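Local atomic coordinates of USG-1 protein homolog (PDB entry 2HJS), a protein that is of unknown function but probably binds NAD or NADP and acts as an oxidoreductase on aldehyde or oxo groups, related to aspartate-semialdehyde dehydrogenase. Residues G19-G24 / G321-A326; L7-V12 / G24-R29; R29-H34 / V69-F74; F126-P131 / V327-L332; C132-E137 / A158-S163. All blocks are in the same frame, centred on the assembly; numbering follows the deposited sequence.

In the fold
From the N terminus, interaction 2 closes first, folding helix 17-28 back on strand 9-12. It is followed in series by interaction 3, where the segment leaving that helix meets strand 71-74; the two share R29. Interaction 1 joins helix 17-28 to the C-terminal helix 317-336, a closure of nearly 300 residues that contains interactions 3 and 5 and crosses interactions 2 and 4. Interaction 4 sets edge strand 127-129 of the Rossmann-type sheet against the same C-terminal helix. Within its long loop, interaction 5 packs helix 133-145 on strand 151-160 of the second sheet. The R29-E331 salt bridge connects interactions 2 and 3 to interaction 4.

Interaction 1. Residues G19-G24 / G321-A326; sequences GEALVG and GAALNA
A21 and L22 pack against A323 and A326 chiefly through apolar side-chain atoms. At the centre is A323, whose CB points into helix 17-28 and lies 3.8 Å from the backbone N of L22, close enough to rest on the main chain itself. The same methyl reaches A21 CB at 4.0 Å and L22 CB, also at 4.0 Å, so it is received between two consecutive residues. L22 then extends the contact one turn along the partner helix. With CG anti to the backbone N (chi1 -166°), its branch is carried across to helix 317-336, where CD1 lies 4.0 Å from the CB of A326. The other branch of L22 turns to F73, and CG leans on V327.

The two helices belong to different ends of the chain: helix 17-28 is the first helix of the Rossmann-type domain, and helix 317-336 is the C-terminal helix that returns to pack on that domain. Their short segments run in broadly the same direction, 36° apart. The small side chains of A21, A323 and A326 go with an axis approach of 8.6 Å, at which the methyl of A323 meets the L22 backbone.

No hydrogen bond crosses between the helices; E20 pairs instead with R167. Within the C-terminal helix a wider pi-type turn begins at G321, and the backbone N of N325 is 4.5 Å from G321 O. The side chain of N325 takes up that carbonyl instead: ND2 donates to G321 O over 2.8 Å in a nearly straight bond (168°), the oxygen lying close to the amide plane.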
# COMPACT_ATOMS: atom_id res chain seq x y z
N GLY A 19 -16.92 -19.89 -0.73
CA GLY A 19 -18.00 -20.87 -0.52
C GLY A 19 -17.66 -21.85 0.58
O GLY A 19 -18.48 -22.14 1.44
N GLU A 20 -16.44 -22.38 0.54
CA GLU A 20 -15.92 -23.30 1.55
C GLU A 20 -15.90 -22.68 2.96
O GLU A 20 -16.27 -23.33 3.95
CB GLU A 20 -14.50 -23.71 1.15
CG GLU A 20 -13.98 -24.99 1.78
CD GLU A 20 -12.44 -25.13 1.70
OE1 GLU A 20 -11.76 -24.23 1.15
OE2 GLU A 20 -11.91 -26.14 2.23
N ALA A 21 -15.46 -21.43 3.07
CA ALA A 21 -15.42 -20.76 4.37
C ALA A 21 -16.85 -20.60 4.87
O ALA A 21 -17.13 -20.77 6.04
CB ALA A 21 -14.71 -19.39 4.28
N LEU A 22 -17.77 -20.30 3.96
CA LEU A 22 -19.14 -20.03 4.34
C LEU A 22 -19.81 -21.30 4.87
O LEU A 22 -20.54 -21.25 5.86
CB LEU A 22 -19.90 -19.42 3.17
CG LEU A 22 -21.25 -18.77 3.49
CD1 LEU A 22 -21.56 -17.75 2.43
CD2 LEU A 22 -22.41 -19.80 3.63
N VAL A 23 -19.53 -22.45 4.23
CA VAL A 23 -20.06 -23.73 4.69
C VAL A 23 -19.52 -24.06 6.08
O VAL A 23 -20.27 -24.49 6.96
CB VAL A 23 -19.78 -24.87 3.68
CG1 VAL A 23 -20.12 -26.23 4.29
CG2 VAL A 23 -20.57 -24.63 2.38
N GLY A 24 -18.22 -23.87 6.30
CA GLY A 24 -17.64 -24.08 7.62
C GLY A 24 -18.29 -23.19 8.68
O GLY A 24 -18.51 -23.62 9.80
N GLY A 321 -14.61 -10.64 5.64
CA GLY A 321 -15.19 -9.64 4.74
C GLY A 321 -16.30 -10.22 3.89
O GLY A 321 -17.40 -9.67 3.85
N ALA A 322 -16.04 -11.37 3.26
CA ALA A 322 -17.05 -12.02 2.43
C ALA A 322 -17.98 -12.95 3.24
O ALA A 322 -19.16 -12.61 3.45
CB ALA A 322 -16.39 -12.78 1.30
N ALA A 323 -17.45 -14.09 3.70
CA ALA A 323 -18.30 -15.18 4.24
C ALA A 323 -19.08 -14.87 5.52
O ALA A 323 -20.29 -15.13 5.60
CB ALA A 323 -17.47 -16.49 4.41
N LEU A 324 -18.39 -14.39 6.56
CA LEU A 324 -19.08 -14.14 7.83
C LEU A 324 -20.12 -13.04 7.66
O LEU A 324 -21.22 -13.17 8.17
CB LEU A 324 -18.12 -13.81 8.97
CG LEU A 324 -18.79 -13.61 10.33
CD1 LEU A 324 -19.54 -14.89 10.77
CD2 LEU A 324 -17.75 -13.21 11.35
N ASN A 325 -19.81 -11.99 6.91
CA ASN A 325 -20.84 -10.96 6.68
C ASN A 325 -22.11 -11.53 6.00
O ASN A 325 -23.24 -11.17 6.37
CB ASN A 325 -20.28 -9.77 5.89
CG ASN A 325 -19.42 -8.86 6.75
OD1 ASN A 325 -19.81 -8.50 7.87
ND2 ASN A 325 -18.24 -8.45 6.23
N ALA A 326 -21.91 -12.41 5.03
CA ALA A 326 -23.03 -13.06 4.34
C ALA A 326 -23.85 -13.91 5.33
O ALA A 326 -25.07 -13.87 5.34
CB ALA A 326 -22.52 -13.91 3.17

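Interaction 2. Residues L7-V12 / G24-R29; sequences LNVAVV and GLLDER
L26 reaches from helix 17-28 to V9 and V11, two residues on the same face of strand 9-12. The segment starts at G24, whose carbonyl oxygen accepts a bond from E28 N at 2.9 Å and so continues the helix. L25 turns instead to A323 and L324 of the C-terminal helix. L26 comes next and carries the whole contact. Its chi1 of -64° places CG beside the backbone N, and from there CD1 reaches the strand; this one methyl lies 3.9 Å from V11 CG2 and, less closely, 4.3 Å from V9 CG1. The side chains of V11 and L26 run alongside each other in opposite directions, overlapping at their methyls. D27 takes no part in the contact; its OD2 accepts from A52 N, and E28 pairs with R319. R29 leaves the helical conformation, although its N still bonds to L25 O (2.9 Å), and its guanidinium forms a salt bridge with E331.

Strand 9-12, helix 17-28 and strand 36-40 form the first beta-alpha-beta unit of the Rossmann-type domain. A glycine-rich GxxGxxG sequence links the strand to the helix, as in dinucleotide-binding proteins, consistent with a probable role in cofactor binding. F31, from the turn after the helix, and F73, from the neighbouring strand, also touch L26. The backbones stay far apart, with V9 CA and L26 CA 9.9 Å from each other. What joins the two segments is a single leucine methyl bridging two valines, consistent with hydrophobic burial.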
# COMPACT_ATOMS: atom_id res chain seq x y z
N LEU A 7 -35.89 -24.75 7.60
CA LEU A 7 -35.13 -23.88 6.70
C LEU A 7 -34.06 -24.62 5.89
O LEU A 7 -33.08 -25.09 6.45
CB LEU A 7 -34.50 -22.71 7.46
CG LEU A 7 -33.53 -21.84 6.66
CD1 LEU A 7 -34.20 -21.12 5.49
CD2 LEU A 7 -32.92 -20.86 7.58
N ASN A 8 -34.25 -24.71 4.57
CA ASN A 8 -33.30 -25.38 3.72
C ASN A 8 -32.47 -24.41 3.00
O ASN A 8 -32.95 -23.36 2.52
CB ASN A 8 -34.00 -26.28 2.72
CG ASN A 8 -34.72 -27.43 3.39
OD1 ASN A 8 -34.29 -27.94 4.41
ND2 ASN A 8 -35.81 -27.83 2.81
N VAL A 9 -31.18 -24.74 2.94
CA VAL A 9 -30.21 -23.81 2.51
C VAL A 9 -29.47 -24.46 1.36
O VAL A 9 -29.20 -25.67 1.38
CB VAL A 9 -29.28 -23.46 3.70
CG1 VAL A 9 -28.13 -22.62 3.25
CG2 VAL A 9 -30.08 -22.76 4.80
N ALA A 10 -29.20 -23.66 0.34
CA ALA A 10 -28.27 -24.01 -0.72
C ALA A 10 -27.04 -23.10 -0.59
O ALA A 10 -27.18 -21.94 -0.27
CB ALA A 10 -28.91 -23.80 -2.08
N VAL A 11 -25.85 -23.65 -0.84
CA VAL A 11 -24.65 -22.82 -1.04
C VAL A 11 -24.12 -23.06 -2.44
O VAL A 11 -23.60 -24.14 -2.75
CB VAL A 11 -23.54 -23.08 0.02
CG1 VAL A 11 -22.27 -22.24 -0.27
CG2 VAL A 11 -24.07 -22.79 1.44
N VAL A 12 -24.27 -22.04 -3.28
CA VAL A 12 -23.83 -22.03 -4.67
C VAL A 12 -22.40 -21.54 -4.69
O VAL A 12 -22.08 -20.50 -4.11
CB VAL A 12 -24.78 -21.16 -5.51
CG1 VAL A 12 -24.32 -21.10 -6.95
CG2 VAL A 12 -26.21 -21.77 -5.46
N GLY A 24 -18.22 -23.87 6.30
CA GLY A 24 -17.64 -24.08 7.62
C GLY A 24 -18.29 -23.19 8.68
O GLY A 24 -18.51 -23.62 9.80
N LEU A 25 -18.59 -21.94 8.32
CA LEU A 25 -19.26 -21.03 9.25
C LEU A 25 -20.70 -21.41 9.59
O LEU A 25 -21.14 -21.17 10.72
CB LEU A 25 -19.24 -19.61 8.71
CG LEU A 25 -17.88 -18.93 8.74
CD1 LEU A 25 -17.96 -17.64 7.96
CD2 LEU A 25 -17.39 -18.70 10.18
N LEU A 26 -21.43 -21.98 8.62
CA LEU A 26 -22.75 -22.50 8.88
C LEU A 26 -22.69 -23.56 9.97
O LEU A 26 -23.57 -23.64 10.81
CB LEU A 26 -23.41 -23.08 7.62
CG LEU A 26 -23.69 -22.06 6.50
CD1 LEU A 26 -24.30 -22.78 5.30
CD2 LEU A 26 -24.55 -20.89 7.00
N ASP A 27 -21.63 -24.37 9.96
CA ASP A 27 -21.49 -25.47 10.90
C ASP A 27 -21.04 -24.89 12.27
O ASP A 27 -21.71 -25.10 13.29
CB ASP A 27 -20.47 -26.44 10.32
CG ASP A 27 -20.22 -27.66 11.18
OD1 ASP A 27 -20.99 -27.94 12.15
OD2 ASP A 27 -19.25 -28.38 10.87
N GLU A 28 -19.95 -24.11 12.25
CA GLU A 28 -19.41 -23.44 13.44
C GLU A 28 -20.43 -22.65 14.26
O GLU A 28 -20.38 -22.65 15.49
CB GLU A 28 -18.35 -22.42 13.01
CG GLU A 28 -16.94 -22.71 13.38
CD GLU A 28 -16.03 -21.49 13.12
OE1 GLU A 28 -15.23 -21.55 12.14
OE2 GLU A 28 -16.16 -20.47 13.87
N ARG A 29 -21.29 -21.91 13.56
CA ARG A 29 -22.23 -20.99 14.18
C ARG A 29 -23.58 -21.65 14.43
O ARG A 29 -24.53 -20.97 14.85
CB ARG A 29 -22.40 -19.72 13.33
CG ARG A 29 -21.12 -18.91 13.14
CD ARG A 29 -21.35 -17.66 12.33
NE ARG A 29 -22.27 -16.75 12.99
CZ ARG A 29 -21.92 -15.87 13.94
NH1 ARG A 29 -20.65 -15.72 14.31
NH2 ARG A 29 -22.84 -15.11 14.49

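Interaction 3. Residues R29-H34 / V69-F74; sequences RDFPLH and VGLAFF
The turn that ends helix 17-28 and leads on to strand 36-40 delivers F31 to L71 and F73 of strand 71-74, a neighbour of strand 9-12 in the Rossmann-type sheet. The helix closes with a Schellman motif: D30, at positive phi (49°), is the C-prime residue, with its N bonded to D27 O and the N of F31 to L26 O. An inverse gamma turn centred on P32 follows, in which L33 N reaches F31 O in a weak bond of 2.8 Å. The Schellman bonds, with this weak one, probably help to fix the backbone at F31.

Between the two turns, a chi1 of -158° directs the F31 ring at the strand, and its far atom CZ makes both contacts. CZ lies 3.8 Å from L71 CD2, and the two side chains cross at about a right angle. F31 CZ also approaches F73 CZ at 4.3 Å, coming to the edge of the F73 ring and close to its plane. L71 and F73 stand two residues apart on one face of the strand, and F31 meets both.

Only carbon atoms meet across this interface. From helix 317-336, E331 and I334 lie against F31 as well, so an aromatic ring is buried between the sheet and the C-terminal helix, where dispersion and the exclusion of water would favour it.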
# COMPACT_ATOMS: atom_id res chain seq x y z
N ARG A 29 -21.29 -21.91 13.56
CA ARG A 29 -22.23 -20.99 14.18
C ARG A 29 -23.58 -21.65 14.43
O ARG A 29 -24.53 -20.97 14.85
CB ARG A 29 -22.40 -19.72 13.33
CG ARG A 29 -21.12 -18.91 13.14
CD ARG A 29 -21.35 -17.66 12.33
NE ARG A 29 -22.27 -16.75 12.99
CZ ARG A 29 -21.92 -15.87 13.94
NH1 ARG A 29 -20.65 -15.72 14.31
NH2 ARG A 29 -22.84 -15.11 14.49
N ASP A 30 -23.66 -22.96 14.19
CA ASP A 30 -24.91 -23.68 14.32
C ASP A 30 -26.08 -23.04 13.64
O ASP A 30 -27.15 -22.90 14.24
CB ASP A 30 -25.27 -23.88 15.79
CG ASP A 30 -24.64 -25.09 16.35
OD1 ASP A 30 -25.21 -26.18 16.11
OD2 ASP A 30 -23.58 -24.95 16.99
N PHE A 31 -25.89 -22.68 12.38
CA PHE A 31 -26.97 -22.14 11.59
C PHE A 31 -28.12 -23.13 11.60
O PHE A 31 -27.91 -24.34 11.39
CB PHE A 31 -26.49 -21.89 10.17
CG PHE A 31 -27.31 -20.88 9.42
CD1 PHE A 31 -26.99 -19.52 9.47
CD2 PHE A 31 -28.39 -21.28 8.62
CE1 PHE A 31 -27.75 -18.59 8.75
CE2 PHE A 31 -29.12 -20.36 7.90
CZ PHE A 31 -28.80 -19.01 7.96
N PRO A 32 -29.33 -22.64 11.88
CA PRO A 32 -30.46 -23.57 12.11
C PRO A 32 -31.13 -24.13 10.85
O PRO A 32 -32.36 -24.09 10.70
CB PRO A 32 -31.43 -22.74 12.96
CG PRO A 32 -31.11 -21.31 12.61
CD PRO A 32 -29.71 -21.23 12.07
N LEU A 33 -30.33 -24.71 9.97
CA LEU A 33 -30.87 -25.27 8.73
C LEU A 33 -31.34 -26.71 8.92
O LEU A 33 -30.90 -27.40 9.83
CB LEU A 33 -29.83 -25.18 7.61
CG LEU A 33 -28.46 -25.82 7.86
CD1 LEU A 33 -28.49 -27.28 7.49
CD2 LEU A 33 -27.42 -25.11 7.04
N HIS A 34 -32.24 -27.15 8.04
CA HIS A 34 -32.73 -28.51 8.05
C HIS A 34 -31.89 -29.30 7.06
O HIS A 34 -31.08 -30.12 7.48
CB HIS A 34 -34.21 -28.52 7.66
CG HIS A 34 -34.84 -29.86 7.72
ND1 HIS A 34 -35.60 -30.37 6.68
CD2 HIS A 34 -34.85 -30.80 8.69
CE1 HIS A 34 -36.03 -31.58 7.01
NE2 HIS A 34 -35.58 -31.86 8.22
N VAL A 69 -35.32 -25.17 -1.55
CA VAL A 69 -34.68 -24.46 -0.47
C VAL A 69 -35.42 -23.15 -0.17
O VAL A 69 -36.16 -22.58 -1.04
CB VAL A 69 -33.13 -24.27 -0.73
CG1 VAL A 69 -32.43 -25.60 -0.61
CG2 VAL A 69 -32.83 -23.68 -2.11
N GLY A 70 -35.23 -22.67 1.05
CA GLY A 70 -35.78 -21.39 1.48
C GLY A 70 -34.78 -20.23 1.49
O GLY A 70 -35.19 -19.08 1.48
N LEU A 71 -33.48 -20.54 1.53
CA LEU A 71 -32.40 -19.54 1.49
C LEU A 71 -31.20 -20.06 0.68
O LEU A 71 -30.86 -21.25 0.79
CB LEU A 71 -31.94 -19.17 2.92
CG LEU A 71 -30.76 -18.18 3.12
CD1 LEU A 71 -31.07 -16.76 2.56
CD2 LEU A 71 -30.41 -18.08 4.61
N ALA A 72 -30.55 -19.17 -0.12
CA ALA A 72 -29.37 -19.53 -0.93
C ALA A 72 -28.28 -18.48 -0.80
O ALA A 72 -28.53 -17.28 -0.96
CB ALA A 72 -29.72 -19.74 -2.38
N PHE A 73 -27.08 -18.96 -0.49
CA PHE A 73 -25.89 -18.12 -0.54
C PHE A 73 -25.23 -18.34 -1.88
O PHE A 73 -24.84 -19.47 -2.19
CB PHE A 73 -24.94 -18.52 0.57
CG PHE A 73 -25.49 -18.30 1.95
CD1 PHE A 73 -25.38 -17.04 2.57
CD2 PHE A 73 -26.11 -19.34 2.65
CE1 PHE A 73 -25.87 -16.83 3.87
CE2 PHE A 73 -26.62 -19.14 3.95
CZ PHE A 73 -26.49 -17.89 4.57
N PHE A 74 -25.12 -17.27 -2.68
CA PHE A 74 -24.43 -17.35 -3.95
C PHE A 74 -23.00 -16.83 -3.77
O PHE A 74 -22.76 -15.62 -3.73
CB PHE A 74 -25.17 -16.56 -5.03
CG PHE A 74 -26.28 -17.33 -5.73
CD1 PHE A 74 -27.44 -17.70 -5.05
CD2 PHE A 74 -26.15 -17.68 -7.07
CE1 PHE A 74 -28.46 -18.43 -5.70
CE2 PHE A 74 -27.17 -18.39 -7.73
CZ PHE A 74 -28.31 -18.77 -7.04

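Interaction 4. Residues F126-P131 / V327-L332; sequences FLLSSP and VLLGEL
L329 of the C-terminal helix points at strand 127-129 and meets L128 and the main chain of S129. At the base of the side chain, L329 CB is 5.9 Å from L128 CD1 and takes no direct part. One bond farther out, L329 CG is already 4.4 Å from L128 CD1. The branches divide there. L329 CD1 stays beside L128 CD1, whereas CD2 reaches closer to the strand: L329 CD2 lies 4.2 Å from L128 CD1. L329 CD2 is also 4.4 Å from S129 O, and so sits over the backbone just past L128, with S130 CB a little farther off.

Strand 127-129 is an outer strand of the Rossmann-type sheet, bonded along its backbone to strand 94-97, and helix 317-336 covers it here. I96 from that inner strand also touches L329, while L333 lies against L128. The side chain of S129 leaves the backbone away from the helix, and its OG donates to A107 O.

At this point the helix meets the edge strand through hydrophobic packing of two leucines in loose van der Waals contact. What the helix segment offers the carbonyl oxygen of S129 is a methyl, not a hydrogen-bond donor.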
# COMPACT_ATOMS: atom_id res chain seq x y z
N PHE A 126 -36.28 -12.47 -0.44
CA PHE A 126 -35.32 -11.39 -0.57
C PHE A 126 -34.32 -11.69 -1.69
O PHE A 126 -34.10 -12.85 -2.08
CB PHE A 126 -34.60 -11.13 0.76
CG PHE A 126 -35.53 -10.77 1.90
CD1 PHE A 126 -35.88 -9.45 2.15
CD2 PHE A 126 -36.08 -11.77 2.73
CE1 PHE A 126 -36.72 -9.12 3.21
CE2 PHE A 126 -36.94 -11.44 3.79
CZ PHE A 126 -37.26 -10.12 4.03
N LEU A 127 -33.75 -10.64 -2.25
CA LEU A 127 -32.61 -10.77 -3.15
C LEU A 127 -31.63 -9.65 -2.85
O LEU A 127 -31.85 -8.49 -3.23
CB LEU A 127 -33.08 -10.81 -4.61
CG LEU A 127 -32.00 -10.71 -5.70
CD1 LEU A 127 -30.93 -11.81 -5.57
CD2 LEU A 127 -32.63 -10.73 -7.09
N LEU A 128 -30.57 -9.99 -2.14
CA LEU A 128 -29.67 -9.00 -1.57
C LEU A 128 -28.27 -9.34 -1.98
O LEU A 128 -27.97 -10.50 -2.24
CB LEU A 128 -29.74 -9.03 -0.05
CG LEU A 128 -31.15 -8.98 0.53
CD1 LEU A 128 -31.16 -9.50 1.94
CD2 LEU A 128 -31.72 -7.57 0.42
N SER A 129 -27.41 -8.32 -2.00
CA SER A 129 -25.99 -8.53 -2.20
C SER A 129 -25.25 -8.41 -0.87
O SER A 129 -25.56 -7.55 -0.04
CB SER A 129 -25.40 -7.52 -3.21
OG SER A 129 -25.95 -7.72 -4.50
N SER A 130 -24.28 -9.27 -0.67
CA SER A 130 -23.34 -9.03 0.41
C SER A 130 -22.07 -8.43 -0.23
O SER A 130 -21.55 -9.00 -1.19
CB SER A 130 -23.08 -10.34 1.16
OG SER A 130 -22.46 -10.11 2.40
N PRO A 131 -21.57 -7.28 0.28
CA PRO A 131 -20.48 -6.51 -0.35
C PRO A 131 -19.18 -7.29 -0.55
O PRO A 131 -18.93 -8.29 0.14
CB PRO A 131 -20.23 -5.33 0.62
CG PRO A 131 -21.42 -5.30 1.51
CD PRO A 131 -22.00 -6.67 1.56
N VAL A 327 -23.16 -14.67 6.17
CA VAL A 327 -23.83 -15.53 7.14
C VAL A 327 -24.58 -14.69 8.19
O VAL A 327 -25.72 -15.00 8.53
CB VAL A 327 -22.83 -16.50 7.80
CG1 VAL A 327 -23.51 -17.32 8.90
CG2 VAL A 327 -22.21 -17.46 6.76
N LEU A 328 -23.95 -13.63 8.69
CA LEU A 328 -24.60 -12.73 9.64
C LEU A 328 -25.90 -12.17 9.09
O LEU A 328 -26.90 -12.06 9.82
CB LEU A 328 -23.65 -11.61 10.05
CG LEU A 328 -22.43 -11.96 10.92
CD1 LEU A 328 -21.51 -10.75 11.06
CD2 LEU A 328 -22.86 -12.46 12.28
N LEU A 329 -25.90 -11.81 7.79
CA LEU A 329 -27.09 -11.36 7.06
C LEU A 329 -28.16 -12.43 7.00
O LEU A 329 -29.33 -12.16 7.24
CB LEU A 329 -26.72 -10.89 5.64
CG LEU A 329 -27.82 -10.31 4.74
CD1 LEU A 329 -28.59 -9.19 5.45
CD2 LEU A 329 -27.21 -9.79 3.42
N GLY A 330 -27.76 -13.67 6.70
CA GLY A 330 -28.65 -14.81 6.75
C GLY A 330 -29.25 -15.03 8.13
O GLY A 330 -30.42 -15.36 8.25
N GLU A 331 -28.43 -14.87 9.17
CA GLU A 331 -28.90 -14.99 10.56
C GLU A 331 -29.95 -13.91 10.88
O GLU A 331 -30.94 -14.19 11.56
CB GLU A 331 -27.73 -14.95 11.54
CG GLU A 331 -26.88 -16.22 11.50
CD GLU A 331 -25.62 -16.16 12.36
OE1 GLU A 331 -25.31 -15.10 12.97
OE2 GLU A 331 -24.91 -17.18 12.40
N LEU A 332 -29.75 -12.70 10.34
CA LEU A 332 -30.72 -11.61 10.51
C LEU A 332 -32.05 -11.92 9.82
O LEU A 332 -33.12 -11.67 10.40
CB LEU A 332 -30.15 -10.27 10.01
CG LEU A 332 -31.05 -9.02 10.07
CD1 LEU A 332 -31.50 -8.74 11.49
CD2 LEU A 332 -30.35 -7.78 9.50

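Interaction 5. Residues C132-E137 / A158-S163; sequences CAVAAE and ACLSVS
V134, at the start of helix 133-145, overlaps A158 with one methyl and L160 with the other. A chi1 of 168° splits the two: CG1, beside the carbonyl carbon, lies 4.1 Å from A158 CB, while CG2, beside the backbone N, is 3.8 Å from L160 CD1. The valine thus spreads across two strand residues that are two apart in sequence. A158 faces the helix directly. L160 does not: its CB leaves the backbone to one side, and it is the branch at the end that brings CD1 over to V134, crossing it at about a right angle. The nearest backbones are V134 and A158, 7.5 Å apart between CA atoms.

Helix 133-145 follows strand 127-129 of the Rossmann-type sheet and lies on the second sheet, whose strand 151-160 carries A158 and L160. L248 of neighbouring strand 246-254 touches both V134 and A158, and I218 of helix 213-225 also lies against V134. C159, between the two contacting residues, points away from the helix and packs on L199 of the second subunit, so at C159 the strand also touches the dimer partner.

C132 occupies the N-cap position, its carbonyl O receiving A136 N at 3.0 Å. Beyond the strand, S161 OG and S163 OG are hydrogen-bonded at 2.8 Å, and S163 OG is also bonded to N317. None of these polar bonds joins the two segments. Helix and strand meet through the two methyls of one valine, each with its own apolar partner, consistent with hydrophobic packing.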
# COMPACT_ATOMS: atom_id res chain seq x y z
N CYS A 132 -18.35 -6.82 -1.48
CA CYS A 132 -17.00 -7.36 -1.60
C CYS A 132 -16.26 -7.12 -0.27
O CYS A 132 -16.63 -6.22 0.48
CB CYS A 132 -16.26 -6.74 -2.78
SG CYS A 132 -15.81 -5.04 -2.56
N ALA A 133 -15.25 -7.94 0.01
CA ALA A 133 -14.55 -7.89 1.28
C ALA A 133 -14.04 -6.49 1.65
O ALA A 133 -14.22 -6.04 2.80
CB ALA A 133 -13.37 -8.89 1.30
N VAL A 134 -13.41 -5.81 0.69
CA VAL A 134 -12.81 -4.51 1.04
C VAL A 134 -13.87 -3.49 1.46
O VAL A 134 -13.69 -2.80 2.47
CB VAL A 134 -11.94 -3.94 -0.11
CG1 VAL A 134 -11.57 -2.47 0.17
CG2 VAL A 134 -10.67 -4.78 -0.26
N ALA A 135 -14.96 -3.39 0.70
CA ALA A 135 -16.04 -2.49 1.04
C ALA A 135 -16.67 -2.88 2.39
O ALA A 135 -17.04 -2.01 3.19
CB ALA A 135 -17.10 -2.49 -0.04
N ALA A 136 -16.79 -4.19 2.63
CA ALA A 136 -17.41 -4.67 3.88
C ALA A 136 -16.58 -4.27 5.07
O ALA A 136 -17.13 -3.83 6.08
CB ALA A 136 -17.58 -6.21 3.86
N GLU A 137 -15.26 -4.40 4.94
CA GLU A 137 -14.34 -4.11 6.05
C GLU A 137 -14.18 -2.60 6.29
O GLU A 137 -14.14 -2.15 7.43
CB GLU A 137 -12.99 -4.80 5.82
CG GLU A 137 -13.14 -6.32 5.74
CD GLU A 137 -12.18 -7.00 4.75
OE1 GLU A 137 -11.41 -6.30 4.03
OE2 GLU A 137 -12.21 -8.26 4.71
N ALA A 158 -6.12 0.41 -0.66
CA ALA A 158 -6.31 -0.96 -0.25
C ALA A 158 -5.22 -1.84 -0.82
O ALA A 158 -5.03 -1.85 -2.03
CB ALA A 158 -7.69 -1.45 -0.71
N CYS A 159 -4.49 -2.54 0.04
CA CYS A 159 -3.46 -3.49 -0.41
C CYS A 159 -4.03 -4.88 -0.33
O CYS A 159 -4.26 -5.42 0.77
CB CYS A 159 -2.21 -3.37 0.44
SG CYS A 159 -1.49 -1.70 0.35
N LEU A 160 -4.29 -5.45 -1.50
CA LEU A 160 -5.02 -6.70 -1.62
C LEU A 160 -4.03 -7.86 -1.70
O LEU A 160 -3.02 -7.76 -2.38
CB LEU A 160 -5.90 -6.68 -2.88
CG LEU A 160 -7.34 -6.13 -2.76
CD1 LEU A 160 -7.38 -4.77 -2.22
CD2 LEU A 160 -8.08 -6.16 -4.13
N SER A 161 -4.34 -8.95 -1.01
CA SER A 161 -3.57 -10.20 -1.13
C SER A 161 -3.97 -10.93 -2.42
O SER A 161 -5.02 -10.63 -3.00
CB SER A 161 -3.91 -11.10 0.04
OG SER A 161 -5.25 -11.56 -0.05
N VAL A 162 -3.17 -11.89 -2.85
CA VAL A 162 -3.49 -12.66 -4.06
C VAL A 162 -4.72 -13.56 -3.95
O VAL A 162 -5.26 -13.98 -4.97
CB VAL A 162 -2.29 -13.50 -4.59
CG1 VAL A 162 -1.21 -12.58 -5.13
CG2 VAL A 162 -1.75 -14.47 -3.53
N SER A 163 -5.13 -13.89 -2.72
CA SER A 163 -6.37 -14.66 -2.53
C SER A 163 -7.58 -13.89 -3.06
O SER A 163 -8.61 -14.48 -3.31
CB SER A 163 -6.59 -15.03 -1.06
OG SER A 163 -6.83 -13.85 -0.31